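Local coordinates for protease (PDB 5Z6O), which hydrolyses peptide bonds in proteins as a subtilisin-like serine protease of the proteinase K type, using the charge-relay mechanism of its family, at residues A[74-79]-A[222-227]; A[84-89]-A[213-218]. All coordinates share one frame; numbering follows the deposited sequence.

Overall arrangement
The two contacts show how one small antiparallel hairpin, strands 212-215 and 221-224, can be met by a helix and by the loop that follows it. In contact 1 the second strand, through 222-227, receives a side chain of helix 73-82; in contact 2 the first strand, through 213-218, meets the loop 84-89 that follows the same helix. Their centres lie 8 Å apart, and contact 2 is nested along the chain within the loop that contact 1 closes. Lys222 N to Ala214 O (2.9 Å) and Thr223 OG1 to Thr213 OG1 (2.7 Å) are probable hydrogen bonds joining them. Contact 1 runs up to the phenylmethanesulfonic acid at the active site, whereas the Ala214 side chain stays about 12 Å from that ligand.

Contact 1 of 2, residues A[74-79]-A[222-227]; sequences GTHTAS and KTLSGT. With PMS (phenylmethanesulfonic acid), chain C.
The imidazole of His76 has the methyl CD1 of Leu224 over the centre of one face, and at its edge, near the ring plane, the backbone carbonyl of Lys222. The methyl makes a CH-pi contact, with Leu224 CD1 3.8 Å from the ring centroid and only 9° off the normal. At the edge, His76 NE2 donates to Lys222 O at 2.9 Å. This bond is bent, 136° at the hydrogen, and although the oxygen lies almost in the ring plane, the donor stands well above the carbonyl plane of Lys222. Ring rotation is thus constrained by a directional bond at the rim as well as by a methyl on a face. His76 reaches the strand because its CG is turned anti to the backbone N (chi1 -169°), which swings the ring off helix 73-82. Met229 of helix 227-245 touches both His76 and Leu224, bringing a second helix to the pair. Beyond Leu224 the chain leaves the strand and passes the ligand, with Gly226 CA 3.7 Å from PMS O1S. The arrangement belongs to the subtilisin active site, where helix 73-82 opens with His73 and the chain after strand 221-224 leads directly to Ser228; both line the ligand pocket and are probably charge-relay residues, as in a near-identical protease.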
loop_
_atom_site.group_PDB
_atom_site.type_symbol
_atom_site.label_atom_id
_atom_site.label_comp_id
_atom_site.label_asym_id
_atom_site.label_seq_id
_atom_site.Cartn_x
_atom_site.Cartn_y
_atom_site.Cartn_z
ATOM N N GLY A 74 4.396 10.508 -0.342
ATOM C CA GLY A 74 3.587 9.992 -1.442
ATOM C C GLY A 74 4.416 9.313 -2.512
ATOM O O GLY A 74 4.008 8.287 -3.064
ATOM N N THR A 75 5.616 9.840 -2.785
ATOM C CA THR A 75 6.515 9.201 -3.745
ATOM C C THR A 75 7.057 7.894 -3.193
ATOM O O THR A 75 7.161 6.890 -3.907
ATOM C CB THR A 75 7.676 10.141 -4.054
ATOM O OG1 THR A 75 7.143 11.354 -4.613
ATOM C CG2 THR A 75 8.723 9.467 -5.019
ATOM N N HIS A 76 7.400 7.900 -1.916
ATOM C CA HIS A 76 7.999 6.726 -1.292
ATOM C C HIS A 76 7.000 5.562 -1.280
ATOM O O HIS A 76 7.321 4.433 -1.673
ATOM C CB HIS A 76 8.440 7.120 0.129
ATOM C CG HIS A 76 9.307 6.105 0.830
ATOM N ND1 HIS A 76 8.797 5.008 1.515
ATOM C CD2 HIS A 76 10.651 6.051 0.985
ATOM C CE1 HIS A 76 9.803 4.317 2.035
ATOM N NE2 HIS A 76 10.932 4.937 1.741
ATOM N N THR A 77 5.760 5.835 -0.878
ATOM C CA THR A 77 4.768 4.762 -0.847
ATOM C C THR A 77 4.372 4.303 -2.242
ATOM O O THR A 77 4.246 3.086 -2.480
ATOM C CB THR A 77 3.528 5.183 -0.050
ATOM O OG1 THR A 77 2.905 6.320 -0.659
ATOM C CG2 THR A 77 3.934 5.516 1.440
ATOM N N ALA A 78 4.202 5.238 -3.194
ATOM C CA ALA A 78 3.952 4.779 -4.559
ATOM C C ALA A 78 5.107 3.914 -5.066
ATOM O O ALA A 78 4.911 2.950 -5.823
ATOM C CB ALA A 78 3.760 5.997 -5.473
ATOM N N SER A 79 6.324 4.267 -4.685
ATOM C CA SER A 79 7.502 3.527 -5.130
ATOM C C SER A 79 7.522 2.106 -4.565
ATOM O O SER A 79 7.825 1.155 -5.287
ATOM C CB SER A 79 8.767 4.315 -4.722
ATOM O OG SER A 79 9.929 3.580 -5.038
ATOM N N LYS A 222 15.137 6.926 0.026
ATOM C CA LYS A 222 15.108 7.219 1.453
ATOM C C LYS A 222 14.604 5.978 2.176
ATOM O O LYS A 222 13.804 5.228 1.623
ATOM C CB LYS A 222 14.181 8.399 1.760
ATOM C CG LYS A 222 14.284 8.903 3.180
ATOM C CD LYS A 222 15.486 9.803 3.365
ATOM C CE LYS A 222 15.192 11.234 2.942
ATOM N NZ LYS A 222 16.333 12.163 3.248
ATOM N N THR A 223 15.079 5.775 3.414
ATOM C CA THR A 223 14.658 4.669 4.266
ATOM C C THR A 223 13.777 5.214 5.394
ATOM O O THR A 223 14.193 6.104 6.146
ATOM C CB THR A 223 15.882 3.935 4.817
ATOM O OG1 THR A 223 16.711 3.473 3.727
ATOM C CG2 THR A 223 15.431 2.758 5.654
ATOM N N LEU A 224 12.528 4.734 5.476
ATOM C CA LEU A 224 11.527 5.281 6.400
ATOM C C LEU A 224 10.841 4.140 7.133
ATOM O O LEU A 224 10.916 2.985 6.698
ATOM C CB LEU A 224 10.436 6.095 5.677
ATOM C CG LEU A 224 10.832 7.328 4.869
ATOM C CD1 LEU A 224 9.553 7.840 4.204
ATOM C CD2 LEU A 224 11.412 8.364 5.832
ATOM N N SER A 225 10.119 4.467 8.223
ATOM C CA SER A 225 9.383 3.468 8.990
ATOM C C SER A 225 7.985 3.954 9.303
ATOM O O SER A 225 7.772 5.137 9.591
ATOM C CB SER A 225 10.056 3.136 10.326
ATOM O OG SER A 225 11.349 2.641 10.121
ATOM N N GLY A 226 7.040 3.030 9.291
ATOM C CA GLY A 226 5.677 3.318 9.678
ATOM C C GLY A 226 4.752 2.313 9.042
ATOM O O GLY A 226 5.120 1.584 8.127
ATOM N N THR A 227 3.530 2.241 9.565
ATOM C CA THR A 227 2.537 1.442 8.841
ATOM C C THR A 227 2.237 2.053 7.469
ATOM O O THR A 227 1.709 1.357 6.596
ATOM C CB THR A 227 1.230 1.303 9.623
ATOM O OG1 THR A 227 0.737 2.586 9.961
ATOM C CG2 THR A 227 1.428 0.497 10.943
HETATM C C PMS C . 1.951 8.269 8.135
HETATM S S PMS C . 3.103 6.934 7.704
HETATM C C1 PMS C . 0.715 7.712 8.857
HETATM C C2 PMS C . 0.172 6.471 8.546
HETATM C C3 PMS C . -0.952 6.009 9.217
HETATM C C4 PMS C . -1.541 6.777 10.210
HETATM C C5 PMS C . -1.002 8.017 10.516
HETATM C C6 PMS C . 0.127 8.475 9.856
HETATM O O2S PMS C . 4.496 7.443 7.484
HETATM O O1S PMS C . 3.281 5.964 8.833
#

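Contact 2 of 2, residues A[84-89]-A[213-218]; sequences SKFGVA and TAAYPG
Phe86 carries this contact from the loop 84-89, laying its ring against the backbone of strand 212-215. Just before it, Lys85 sets its CB over the ring's other face, toward the rim, so that the phenyl is sandwiched between its own neighbour and the strand. With CG anti to the carbonyl carbon (chi1 -59°), Phe86 directs its ring to Ala214, whose CA sits 4.0 Å from the ring centroid and 27° off the normal, a CH-pi contact over the face. The two sides of the ring meet the residues flanking Ala214: Phe86 CD2 is 3.6 Å from Ala215 N, while Phe86 CE1 touches the methyl Thr213 CG2 at 3.8 Å. Nearer the main chain, the CB atoms of Phe86 and Ala214 pack 4.0 Å apart. The strand thus covered is the first of the two-stranded hairpin 212-215/221-224, an element set apart from the parallel central sheet of the subtilase fold, and the loop pressing on it links helix 73-82 to strand 93-98 of that sheet. Were Phe86 exchanged for an alanine, a gap would probably open between loop and strand, with the loss of the ring that packs on the Ala214 backbone and the Thr213 methyl. The carbonyl of Phe86 adds a polar bridge: one water donates to Phe86 O and to Thr213 O, each at 2.8 Å, tying the two backbones without any direct hydrogen bond. Past this point the loop turns from the hairpin, and Val88 packs on Leu13 and Ile16 of helix 11-16.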
loop_
_atom_site.group_PDB
_atom_site.type_symbol
_atom_site.label_atom_id
_atom_site.label_comp_id
_atom_site.label_asym_id
_atom_site.label_seq_id
_atom_site.Cartn_x
_atom_site.Cartn_y
_atom_site.Cartn_z
ATOM N N SER A 84 10.068 0.431 -10.277
ATOM C CA SER A 84 10.895 -0.586 -10.943
ATOM C C SER A 84 11.916 -1.204 -10.004
ATOM O O SER A 84 12.065 -2.432 -9.943
ATOM C CB SER A 84 11.633 0.022 -12.145
ATOM O OG SER A 84 10.671 0.412 -13.120
ATOM N N LYS A 85 12.651 -0.375 -9.293
ATOM C CA LYS A 85 13.680 -0.890 -8.403
ATOM C C LYS A 85 13.136 -1.169 -7.006
ATOM O O LYS A 85 13.465 -2.194 -6.423
ATOM C CB LYS A 85 14.856 0.085 -8.312
ATOM C CG LYS A 85 15.991 -0.263 -9.269
ATOM C CD LYS A 85 17.121 0.751 -9.206
ATOM C CE LYS A 85 17.397 1.193 -7.766
ATOM N NZ LYS A 85 18.059 0.140 -6.942
ATOM N N PHE A 86 12.275 -0.306 -6.465
ATOM C CA PHE A 86 11.886 -0.445 -5.067
ATOM C C PHE A 86 10.509 -1.054 -4.878
ATOM O O PHE A 86 10.057 -1.148 -3.741
ATOM C CB PHE A 86 11.948 0.918 -4.368
ATOM C CG PHE A 86 13.316 1.536 -4.415
ATOM C CD1 PHE A 86 14.330 1.042 -3.624
ATOM C CD2 PHE A 86 13.561 2.617 -5.244
ATOM C CE1 PHE A 86 15.602 1.602 -3.678
ATOM C CE2 PHE A 86 14.819 3.190 -5.298
ATOM C CZ PHE A 86 15.831 2.667 -4.528
ATOM N N GLY A 87 9.851 -1.514 -5.953
ATOM C CA GLY A 87 8.432 -1.820 -5.841
ATOM C C GLY A 87 8.016 -3.258 -6.036
ATOM O O GLY A 87 8.748 -4.072 -6.607
ATOM N N VAL A 88 6.804 -3.558 -5.552
ATOM C CA VAL A 88 6.224 -4.900 -5.604
ATOM C C VAL A 88 5.698 -5.225 -7.008
ATOM O O VAL A 88 6.025 -6.271 -7.578
ATOM C CB VAL A 88 5.099 -5.028 -4.547
ATOM C CG1 VAL A 88 4.423 -6.440 -4.639
ATOM C CG2 VAL A 88 5.679 -4.872 -3.131
ATOM N N ALA A 89 4.873 -4.348 -7.572
ATOM C CA ALA A 89 4.173 -4.604 -8.832
ATOM C C ALA A 89 4.823 -3.708 -9.871
ATOM O O ALA A 89 4.378 -2.580 -10.113
ATOM C CB ALA A 89 2.657 -4.337 -8.715
ATOM N N THR A 213 13.173 0.997 2.270
ATOM C CA THR A 213 13.825 1.914 1.344
ATOM C C THR A 213 13.018 2.030 0.055
ATOM O O THR A 213 12.622 1.011 -0.528
ATOM C CB THR A 213 15.242 1.423 1.048
ATOM O OG1 THR A 213 15.945 1.339 2.299
ATOM C CG2 THR A 213 15.998 2.373 0.055
ATOM N N ALA A 214 12.811 3.268 -0.416
ATOM C CA ALA A 214 12.079 3.475 -1.667
ATOM C C ALA A 214 12.423 4.857 -2.229
ATOM O O ALA A 214 13.192 5.613 -1.632
ATOM C CB ALA A 214 10.563 3.342 -1.449
ATOM N N ALA A 215 11.819 5.196 -3.372
ATOM C CA ALA A 215 12.153 6.442 -4.072
ATOM C C ALA A 215 11.754 7.673 -3.261
ATOM O O ALA A 215 10.799 7.658 -2.473
ATOM C CB ALA A 215 11.419 6.483 -5.421
ATOM N N TYR A 216 12.468 8.773 -3.491
ATOM C CA TYR A 216 12.187 10.039 -2.840
ATOM C C TYR A 216 12.285 11.142 -3.886
ATOM O O TYR A 216 13.042 11.004 -4.848
ATOM C CB TYR A 216 13.216 10.258 -1.721
ATOM C CG TYR A 216 12.732 11.003 -0.540
ATOM C CD1 TYR A 216 11.706 10.507 0.253
ATOM C CD2 TYR A 216 13.335 12.203 -0.177
ATOM C CE1 TYR A 216 11.275 11.203 1.363
ATOM C CE2 TYR A 216 12.910 12.904 0.924
ATOM C CZ TYR A 216 11.882 12.404 1.686
ATOM O OH TYR A 216 11.470 13.120 2.791
ATOM N N PRO A 217 11.488 12.199 -3.772
ATOM C CA PRO A 217 11.482 13.236 -4.820
ATOM C C PRO A 217 12.879 13.724 -5.173
ATOM O O PRO A 217 13.738 13.912 -4.310
ATOM C CB PRO A 217 10.649 14.353 -4.202
ATOM C CG PRO A 217 9.673 13.633 -3.290
ATOM C CD PRO A 217 10.532 12.499 -2.688
ATOM N N GLY A 218 13.111 13.899 -6.472
ATOM C CA GLY A 218 14.371 14.418 -6.951
ATOM C C GLY A 218 15.376 13.379 -7.373
ATOM O O GLY A 218 16.523 13.741 -7.633
HETATM O O HOH W 1 10.303 -0.544 -1.043
#